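Local coordinates for protein delta-aminolevulinic acid dehydratase (Toxoplasma gondii ME49, PDB 3OBK) that catalyses the condensation of two molecules of 5-aminolevulinic acid to porphobilinogen, an early step of tetrapyrrole biosynthesis, as an octameric TIM-barrel enzyme, at residues 46-51 / 88-93; 288-293 / 328-333. All coordinates share one frame; numbering follows the deposited sequence.

In the fold
Counted around the TIM barrel, contact 1 joins the first two strands and contact 2 the last two. Strands 46-53 and 328-331 lie side by side and close the ring: Ile47 probably hydrogen-bonds through its N to Val329 O (2.9 Å) and through its O to Thr331 N (2.9 Å). The centres of the contacts are about 9 Å apart. Inside the barrel, Phe93 of contact 1 meets Tyr290 of contact 2, with CE2 of Phe93 3.1 Å from OH of Tyr290. Both contacts line the porphobilinogen pocket: the Phe93 side chain lies about 4 Å from the ligand, and contact 2 holds one ligand carboxylate through Ser293 and Tyr332.

Contact 1 (46-51 / 88-93); sequences LIYPLF and KAFMLF
The carbonyl oxygen of Ala89 receives two donors from 46-51: the N-H of Tyr48 (N to O 2.9 Å), in the carbonyl plane, and a weaker CA-H contact from Ile47 (CA to O 3.3 Å). Met91 O repeats the pattern with the N-H of Leu50 and the CA-H of Pro49. The return bonds are Met91 N to Tyr48 O (3.0 Å), with the donor 40° above the carbonyl plane, and Phe93 N to Leu50 O (2.9 Å). This alternation is the signature of parallel strands, and their short axes are twisted by 26°. Near the start of the ladder one water donates to Leu46 O and accepts from Lys88 N.

Side chains separate onto two faces. On one, Tyr48 CB rests 4.0 Å from Phe90 CD1, and Phe90 CE1 comes up to the edge of the Tyr48 ring. CG of Tyr48 is trans to the backbone N (chi1 -172°), and the end of the side chain leads off to a hydrogen bond between its hydroxyl and Glu78 of helix 72-84, which covers this face. On the other, Pro49 CB meets the Phe93 ring in its plane, at CE2 (3.9 Å). The Phe51 and Phe93 rings are nearly parallel but slid apart with little overlap, and Phe51 CD1 reaches the Phe93 CB (3.8 Å). Met91 CB fits beside Pro49 and Ile47, while Phe93 also meets Phe222 edge to face.

Because the N-H groups used here belong to Tyr48 and Leu50, a proline between them costs this ladder nothing. The chemistry thus implies a backbone link of four direct bonds between two buried, largely apolar layers, the one against helix 72-84 holding the Tyr48-Glu78 hydrogen bond and the other facing the barrel interior, where Phe93 touches bound porphobilinogen.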
ATOM      1  N   LEU A  46     -30.067   1.455 -12.770  1.00 10.70           N
ATOM      2  CA  LEU A  46     -30.057   2.283 -13.978  1.00 10.16           C
ATOM      3  C   LEU A  46     -30.819   3.603 -13.765  1.00 10.12           C
ATOM      4  O   LEU A  46     -31.869   3.631 -13.119  1.00 10.56           O
ATOM      5  CB  LEU A  46     -30.665   1.518 -15.158  1.00 10.18           C
ATOM      6  CG  LEU A  46     -30.106   0.108 -15.430  1.00 11.27           C
ATOM      7  CD1 LEU A  46     -30.785  -0.569 -16.621  1.00  7.88           C
ATOM      8  CD2 LEU A  46     -28.535   0.106 -15.585  1.00  9.13           C
ATOM      9  N   ILE A  47     -30.253   4.682 -14.307  1.00  9.55           N
ATOM     10  CA  ILE A  47     -30.848   5.998 -14.325  1.00  9.39           C
ATOM     11  C   ILE A  47     -31.252   6.299 -15.771  1.00  9.73           C
ATOM     12  O   ILE A  47     -30.438   6.156 -16.696  1.00  9.96           O
ATOM     13  CB  ILE A  47     -29.838   7.068 -13.847  1.00  8.59           C
ATOM     14  CG1 ILE A  47     -29.262   6.718 -12.474  1.00  8.59           C
ATOM     15  CG2 ILE A  47     -30.481   8.369 -13.753  1.00  7.55           C
ATOM     16  CD1 ILE A  47     -28.135   7.594 -12.044  1.00  6.79           C
ATOM     17  N   TYR A  48     -32.490   6.734 -15.975  1.00  9.65           N
ATOM     18  CA  TYR A  48     -33.005   6.954 -17.318  1.00  9.86           C
ATOM     19  C   TYR A  48     -33.096   8.451 -17.600  1.00 10.05           C
ATOM     20  O   TYR A  48     -33.848   9.167 -16.930  1.00  9.87           O
ATOM     21  CB  TYR A  48     -34.396   6.306 -17.426  1.00 10.69           C
ATOM     22  CG  TYR A  48     -35.033   6.257 -18.804  1.00 10.56           C
ATOM     23  CD1 TYR A  48     -34.261   6.211 -19.949  1.00 11.65           C
ATOM     24  CD2 TYR A  48     -36.416   6.195 -18.951  1.00 11.54           C
ATOM     25  CE1 TYR A  48     -34.834   6.138 -21.203  1.00 13.15           C
ATOM     26  CE2 TYR A  48     -37.014   6.103 -20.222  1.00 13.31           C
ATOM     27  CZ  TYR A  48     -36.197   6.080 -21.342  1.00 14.09           C
ATOM     28  OH  TYR A  48     -36.693   6.030 -22.614  1.00 15.80           O
ATOM     29  N   PRO A  49     -32.331   8.943 -18.583  1.00 10.10           N
ATOM     30  CA  PRO A  49     -32.363  10.373 -18.827  1.00 10.69           C
ATOM     31  C   PRO A  49     -33.315  10.771 -19.953  1.00 10.65           C
ATOM     32  O   PRO A  49     -33.264  10.183 -21.031  1.00 10.30           O
ATOM     33  CB  PRO A  49     -30.900  10.709 -19.197  1.00 10.34           C
ATOM     34  CG  PRO A  49     -30.141   9.421 -19.178  1.00 10.28           C
ATOM     35  CD  PRO A  49     -31.202   8.339 -19.293  1.00 10.86           C
ATOM     36  N   LEU A  50     -34.165  11.762 -19.680  1.00 10.27           N
ATOM     37  CA  LEU A  50     -35.207  12.171 -20.618  1.00 10.82           C
ATOM     38  C   LEU A  50     -35.178  13.668 -20.902  1.00 11.15           C
ATOM     39  O   LEU A  50     -34.637  14.468 -20.122  1.00  9.32           O
ATOM     40  CB  LEU A  50     -36.587  11.801 -20.088  1.00 11.23           C
ATOM     41  CG  LEU A  50     -36.815  10.306 -19.815  1.00 10.79           C
ATOM     42  CD1 LEU A  50     -38.031  10.106 -18.952  1.00  9.44           C
ATOM     43  CD2 LEU A  50     -36.907   9.534 -21.156  1.00 11.07           C
ATOM     44  N   PHE A  51     -35.760  14.007 -22.049  1.00 11.74           N
ATOM     45  CA  PHE A  51     -35.826  15.361 -22.531  1.00 12.69           C
ATOM     46  C   PHE A  51     -37.264  15.769 -22.620  1.00 13.82           C
ATOM     47  O   PHE A  51     -38.091  15.026 -23.181  1.00 13.57           O
ATOM     48  CB  PHE A  51     -35.238  15.441 -23.932  1.00 13.15           C
ATOM     49  CG  PHE A  51     -33.818  15.034 -23.998  1.00 12.89           C
ATOM     50  CD1 PHE A  51     -32.816  15.920 -23.629  1.00 12.86           C
ATOM     51  CD2 PHE A  51     -33.472  13.756 -24.390  1.00 12.87           C
ATOM     52  CE1 PHE A  51     -31.488  15.524 -23.680  1.00 13.04           C
ATOM     53  CE2 PHE A  51     -32.157  13.371 -24.442  1.00 12.33           C
ATOM     54  CZ  PHE A  51     -31.166  14.243 -24.086  1.00 11.71           C
ATOM     55  N   LYS A  88     -36.182   3.244 -11.277  1.00 12.83           N
ATOM     56  CA  LYS A  88     -36.698   4.129 -10.243  1.00 14.09           C
ATOM     57  C   LYS A  88     -36.166   5.552 -10.354  1.00 13.94           C
ATOM     58  O   LYS A  88     -36.801   6.475  -9.834  1.00 15.05           O
ATOM     59  CB  LYS A  88     -36.447   3.525  -8.839  1.00 14.64           C
ATOM     60  CG  LYS A  88     -37.638   2.657  -8.330  1.00 16.11           C
ATOM     61  CD  LYS A  88     -37.307   1.215  -8.139  1.00 17.94           C
ATOM     62  CE  LYS A  88     -38.360   0.496  -7.288  1.00 18.35           C
ATOM     63  NZ  LYS A  88     -38.046   0.501  -5.795  1.00 18.04           N
ATOM     64  N   ALA A  89     -35.058   5.749 -11.076  1.00 13.35           N
ATOM     65  CA  ALA A  89     -34.389   7.063 -11.120  1.00 12.74           C
ATOM     66  C   ALA A  89     -34.344   7.677 -12.504  1.00 12.27           C
ATOM     67  O   ALA A  89     -33.897   7.062 -13.456  1.00 12.40           O
ATOM     68  CB  ALA A  89     -32.985   6.950 -10.572  1.00 12.18           C
ATOM     69  N   PHE A  90     -34.733   8.934 -12.582  1.00 12.48           N
ATOM     70  CA  PHE A  90     -34.941   9.604 -13.848  1.00 12.96           C
ATOM     71  C   PHE A  90     -34.310  10.975 -13.790  1.00 13.55           C
ATOM     72  O   PHE A  90     -34.500  11.730 -12.837  1.00 14.17           O
ATOM     73  CB  PHE A  90     -36.440   9.760 -14.135  1.00 13.43           C
ATOM     74  CG  PHE A  90     -37.193   8.477 -14.123  1.00 12.22           C
ATOM     75  CD1 PHE A  90     -37.436   7.810 -15.288  1.00 13.24           C
ATOM     76  CD2 PHE A  90     -37.623   7.924 -12.943  1.00 12.14           C
ATOM     77  CE1 PHE A  90     -38.117   6.623 -15.279  1.00 13.78           C
ATOM     78  CE2 PHE A  90     -38.289   6.738 -12.924  1.00 12.34           C
ATOM     79  CZ  PHE A  90     -38.523   6.075 -14.097  1.00 13.05           C
ATOM     80  N   MET A  91     -33.572  11.301 -14.826  1.00 13.96           N
ATOM     81  CA  MET A  91     -32.828  12.539 -14.891  1.00 15.01           C
ATOM     82  C   MET A  91     -33.565  13.350 -15.963  1.00 15.06           C
ATOM     83  O   MET A  91     -33.939  12.794 -16.989  1.00 15.62           O
ATOM     84  CB  MET A  91     -31.388  12.166 -15.282  1.00 15.04           C
ATOM     85  CG  MET A  91     -30.281  13.152 -15.066  1.00 18.29           C
ATOM     86  SD  MET A  91     -28.643  12.355 -15.419  1.00 24.01           S
ATOM     87  CE  MET A  91     -28.042  11.821 -13.814  1.00 17.97           C
ATOM     88  N   LEU A  92     -33.799  14.638 -15.725  1.00 15.55           N
ATOM     89  CA  LEU A  92     -34.600  15.472 -16.636  1.00 16.30           C
ATOM     90  C   LEU A  92     -33.869  16.677 -17.204  1.00 15.91           C
ATOM     91  O   LEU A  92     -33.329  17.500 -16.477  1.00 16.87           O
ATOM     92  CB  LEU A  92     -35.852  16.005 -15.932  1.00 17.04           C
ATOM     93  CG  LEU A  92     -36.681  15.064 -15.080  1.00 17.70           C
ATOM     94  CD1 LEU A  92     -37.789  15.901 -14.498  1.00 20.47           C
ATOM     95  CD2 LEU A  92     -37.220  13.882 -15.887  1.00 17.99           C
ATOM     96  N   PHE A  93     -33.910  16.805 -18.512  1.00 15.67           N
ATOM     97  CA  PHE A  93     -33.274  17.899 -19.196  1.00 15.54           C
ATOM     98  C   PHE A  93     -34.348  18.678 -19.963  1.00 16.16           C
ATOM     99  O   PHE A  93     -35.209  18.077 -20.589  1.00 16.32           O
ATOM    100  CB  PHE A  93     -32.258  17.338 -20.172  1.00 15.21           C
ATOM    101  CG  PHE A  93     -31.138  16.579 -19.533  1.00 14.17           C
ATOM    102  CD1 PHE A  93     -30.071  17.246 -18.952  1.00 14.80           C
ATOM    103  CD2 PHE A  93     -31.098  15.210 -19.594  1.00 12.68           C
ATOM    104  CE1 PHE A  93     -29.013  16.542 -18.411  1.00 12.90           C
ATOM    105  CE2 PHE A  93     -30.046  14.503 -19.079  1.00 12.36           C
ATOM    106  CZ  PHE A  93     -29.009  15.147 -18.487  1.00 12.94           C
TER
HETATM  107  O   HOH W   1     -33.360   3.263 -11.000  1.00  2.00           O

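Contact 2 (288-293 / 328-333); sequences VAYHVS and AVATYY. With PBG (3-[5-(aminomethyl)-4-(carboxymethyl)-1H-pyrrol-3-yl]propanoic acid), chain L.
Two tyrosines reach a common point by different torsions: Tyr290 sets CG opposite its own N (chi1 -154°), Tyr332 sets CG opposite its carbonyl carbon (chi1 -58°), and the hydroxyls meet. Tyr290 OH donates to Tyr332 OH (3.0 Å), which in turn donates to O3A of porphobilinogen (2.6 Å), lying at the edge of the Tyr332 ring and in its plane. Donation from Tyr290 would be expected to polarise the Tyr332 hydroxyl toward the ligand. O3A also accepts from Ser293 N (2.9 Å), and Ser293 OG donates to the second oxygen, O4A (2.8 Å). The carboxylate is therefore held at both oxygens by a backbone N-H and two hydroxyls, just where the helix following Val292 begins.

The Tyr290 ring is backed by Ala330, whose CB sits over one face, 4.0 Å from the centroid and close to the normal, a CH-pi contact. On the other side of the sheet Thr331 OG1 approaches the His291 ring in its plane, 3.1 Å from ND1 and nearly straight (161°), with either atom able to donate. The same OG1 accepts from Tyr333 N (3.1 Å) in an ST turn. Backbone bonds of Ala289, Ala330 and His291 complete the parallel pairing.

These strands are the ends of a beta-alpha-beta crossover through helices 293-305 and 310-324, the latter covering Ala289, His291 and Val329. Strand 263-267 flanks 288-293, strand 46-53 flanks 328-333, and Tyr290 and Tyr332 both lean on Pro49 inside the barrel.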
ATOM      1  N   VAL A 288     -21.283   6.904 -10.006  1.00  9.04           N
ATOM      2  CA  VAL A 288     -22.216   6.874 -11.110  1.00  8.71           C
ATOM      3  C   VAL A 288     -21.427   7.122 -12.356  1.00  8.26           C
ATOM      4  O   VAL A 288     -20.454   7.852 -12.343  1.00  8.24           O
ATOM      5  CB  VAL A 288     -23.346   7.959 -10.952  1.00  8.90           C
ATOM      6  CG1 VAL A 288     -24.462   7.705 -11.899  1.00  8.38           C
ATOM      7  CG2 VAL A 288     -23.890   7.961  -9.533  1.00  8.52           C
ATOM      8  N   ALA A 289     -21.826   6.472 -13.433  1.00  8.71           N
ATOM      9  CA  ALA A 289     -21.212   6.665 -14.748  1.00  8.74           C
ATOM     10  C   ALA A 289     -22.310   7.076 -15.741  1.00  8.87           C
ATOM     11  O   ALA A 289     -23.454   6.712 -15.563  1.00  9.46           O
ATOM     12  CB  ALA A 289     -20.524   5.413 -15.173  1.00  8.28           C
ATOM     13  N   TYR A 290     -21.966   7.858 -16.759  1.00  9.12           N
ATOM     14  CA  TYR A 290     -22.935   8.312 -17.748  1.00  9.01           C
ATOM     15  C   TYR A 290     -22.564   7.743 -19.117  1.00  9.21           C
ATOM     16  O   TYR A 290     -21.521   8.078 -19.685  1.00  9.00           O
ATOM     17  CB  TYR A 290     -22.948   9.826 -17.815  1.00  8.74           C
ATOM     18  CG  TYR A 290     -24.244  10.449 -18.285  1.00  8.49           C
ATOM     19  CD1 TYR A 290     -24.832  10.112 -19.499  1.00  8.68           C
ATOM     20  CD2 TYR A 290     -24.863  11.432 -17.525  1.00 10.04           C
ATOM     21  CE1 TYR A 290     -26.034  10.742 -19.932  1.00  8.40           C
ATOM     22  CE2 TYR A 290     -26.048  12.041 -17.931  1.00  9.59           C
ATOM     23  CZ  TYR A 290     -26.625  11.705 -19.123  1.00  8.86           C
ATOM     24  OH  TYR A 290     -27.790  12.362 -19.462  1.00 10.22           O
ATOM     25  N   HIS A 291     -23.441   6.874 -19.618  1.00  8.99           N
ATOM     26  CA  HIS A 291     -23.400   6.368 -20.971  1.00  9.29           C
ATOM     27  C   HIS A 291     -24.042   7.431 -21.872  1.00  9.11           C
ATOM     28  O   HIS A 291     -25.277   7.477 -21.986  1.00 10.18           O
ATOM     29  CB  HIS A 291     -24.178   5.058 -21.024  1.00  9.59           C
ATOM     30  CG  HIS A 291     -23.976   4.263 -22.273  1.00 10.39           C
ATOM     31  ND1 HIS A 291     -25.011   3.597 -22.896  1.00 12.19           N
ATOM     32  CD2 HIS A 291     -22.867   4.011 -23.005  1.00 10.77           C
ATOM     33  CE1 HIS A 291     -24.540   2.958 -23.955  1.00 12.32           C
ATOM     34  NE2 HIS A 291     -23.241   3.188 -24.042  1.00 11.14           N
ATOM     35  N   VAL A 292     -23.216   8.280 -22.483  1.00  8.41           N
ATOM     36  CA  VAL A 292     -23.687   9.537 -23.034  1.00  8.42           C
ATOM     37  C   VAL A 292     -24.263   9.412 -24.437  1.00  8.95           C
ATOM     38  O   VAL A 292     -24.051   8.417 -25.128  1.00  8.92           O
ATOM     39  CB  VAL A 292     -22.578  10.596 -23.080  1.00  8.67           C
ATOM     40  CG1 VAL A 292     -21.930  10.752 -21.724  1.00  8.26           C
ATOM     41  CG2 VAL A 292     -21.555  10.274 -24.163  1.00  8.42           C
ATOM     42  N   SER A 293     -24.975  10.463 -24.854  1.00  9.18           N
ATOM     43  CA  SER A 293     -25.716  10.481 -26.098  1.00  9.38           C
ATOM     44  C   SER A 293     -24.910   9.954 -27.273  1.00  9.43           C
ATOM     45  O   SER A 293     -25.402   9.204 -28.090  1.00 10.31           O
ATOM     46  CB  SER A 293     -26.143  11.909 -26.386  1.00 10.10           C
ATOM     47  OG  SER A 293     -25.021  12.765 -26.574  1.00 10.12           O
ATOM     48  N   ALA A 328     -24.283   3.039 -10.063  1.00  8.99           N
ATOM     49  CA  ALA A 328     -25.445   3.331 -10.929  1.00  9.10           C
ATOM     50  C   ALA A 328     -24.909   3.767 -12.261  1.00  9.20           C
ATOM     51  O   ALA A 328     -23.804   4.308 -12.318  1.00  9.57           O
ATOM     52  CB  ALA A 328     -26.297   4.429 -10.335  1.00  8.64           C
ATOM     53  N   VAL A 329     -25.685   3.560 -13.324  1.00  9.15           N
ATOM     54  CA  VAL A 329     -25.311   4.006 -14.667  1.00  8.99           C
ATOM     55  C   VAL A 329     -26.452   4.832 -15.247  1.00  9.18           C
ATOM     56  O   VAL A 329     -27.573   4.380 -15.258  1.00  9.46           O
ATOM     57  CB  VAL A 329     -25.084   2.778 -15.568  1.00  9.34           C
ATOM     58  CG1 VAL A 329     -24.655   3.183 -16.955  1.00  8.96           C
ATOM     59  CG2 VAL A 329     -24.031   1.830 -14.912  1.00  9.58           C
ATOM     60  N   ALA A 330     -26.179   6.053 -15.699  1.00  9.09           N
ATOM     61  CA  ALA A 330     -27.175   6.846 -16.414  1.00  9.28           C
ATOM     62  C   ALA A 330     -27.105   6.410 -17.881  1.00  9.73           C
ATOM     63  O   ALA A 330     -26.038   6.475 -18.488  1.00 10.91           O
ATOM     64  CB  ALA A 330     -26.901   8.333 -16.266  1.00  8.41           C
ATOM     65  N   THR A 331     -28.202   5.931 -18.458  1.00  9.79           N
ATOM     66  CA  THR A 331     -28.124   5.466 -19.846  1.00  9.65           C
ATOM     67  C   THR A 331     -29.432   5.610 -20.568  1.00  9.79           C
ATOM     68  O   THR A 331     -30.452   5.289 -20.010  1.00 10.43           O
ATOM     69  CB  THR A 331     -27.624   3.985 -19.946  1.00 10.13           C
ATOM     70  OG1 THR A 331     -27.715   3.525 -21.303  1.00 10.10           O
ATOM     71  CG2 THR A 331     -28.425   3.080 -19.037  1.00  9.07           C
ATOM     72  N   TYR A 332     -29.392   6.065 -21.827  1.00 10.03           N
ATOM     73  CA  TYR A 332     -30.603   6.213 -22.640  1.00  9.87           C
ATOM     74  C   TYR A 332     -31.191   4.837 -22.987  1.00 10.27           C
ATOM     75  O   TYR A 332     -32.354   4.745 -23.397  1.00 11.25           O
ATOM     76  CB  TYR A 332     -30.330   7.080 -23.884  1.00  9.36           C
ATOM     77  CG  TYR A 332     -29.819   8.448 -23.505  1.00  8.96           C
ATOM     78  CD1 TYR A 332     -30.672   9.421 -23.037  1.00  8.98           C
ATOM     79  CD2 TYR A 332     -28.463   8.740 -23.555  1.00  9.12           C
ATOM     80  CE1 TYR A 332     -30.209  10.647 -22.675  1.00  8.87           C
ATOM     81  CE2 TYR A 332     -27.976   9.966 -23.195  1.00  8.70           C
ATOM     82  CZ  TYR A 332     -28.850  10.935 -22.743  1.00  9.41           C
ATOM     83  OH  TYR A 332     -28.363  12.177 -22.357  1.00  8.66           O
ATOM     84  N   TYR A 333     -30.423   3.769 -22.775  1.00 10.20           N
ATOM     85  CA  TYR A 333     -30.955   2.389 -22.888  1.00 10.45           C
ATOM     86  C   TYR A 333     -31.594   1.832 -21.600  1.00 10.30           C
ATOM     87  O   TYR A 333     -31.912   0.657 -21.532  1.00 10.15           O
ATOM     88  CB  TYR A 333     -29.838   1.420 -23.314  1.00 10.44           C
ATOM     89  CG  TYR A 333     -29.634   1.320 -24.790  1.00 10.63           C
ATOM     90  CD1 TYR A 333     -30.568   0.697 -25.608  1.00 11.28           C
ATOM     91  CD2 TYR A 333     -28.496   1.812 -25.374  1.00 11.16           C
ATOM     92  CE1 TYR A 333     -30.355   0.594 -26.984  1.00 11.76           C
ATOM     93  CE2 TYR A 333     -28.283   1.723 -26.752  1.00 10.80           C
ATOM     94  CZ  TYR A 333     -29.199   1.116 -27.544  1.00 11.45           C
ATOM     95  OH  TYR A 333     -28.942   1.045 -28.898  1.00 12.70           O
TER
HETATM   96  CHA PBG L 360     -24.807  20.129 -19.706  1.00 19.71           C
HETATM   97  C1A PBG L 360     -24.884  18.673 -20.027  1.00 19.58           C
HETATM   98  C2A PBG L 360     -24.323  18.038 -21.130  1.00 19.49           C
HETATM   99  C3A PBG L 360     -24.648  16.700 -21.006  1.00 16.46           C
HETATM  100  C4A PBG L 360     -25.311  16.548 -19.801  1.00 18.81           C
HETATM  101  NA  PBG L 360     -25.467  17.755 -19.241  1.00 19.44           N
HETATM  102  C5A PBG L 360     -23.658  18.656 -22.337  1.00 21.31           C
HETATM  103  C6A PBG L 360     -22.349  19.285 -22.125  1.00 19.95           C
HETATM  104  O1A PBG L 360     -22.050  19.589 -20.940  1.00 22.89           O
HETATM  105  O2A PBG L 360     -21.626  19.573 -23.106  1.00 16.92           O
HETATM  106  C7A PBG L 360     -24.331  15.646 -21.995  1.00 14.72           C
HETATM  107  C8A PBG L 360     -25.018  14.342 -21.828  1.00 12.13           C
HETATM  108  C9A PBG L 360     -24.967  13.385 -22.946  1.00  9.48           C
HETATM  109  O3A PBG L 360     -25.841  12.525 -22.993  1.00 14.05           O
HETATM  110  O4A PBG L 360     -24.288  13.561 -23.969  1.00  9.26           O
HETATM  111  N1  PBG L 360     -24.087  20.526 -18.540  1.00 18.89           N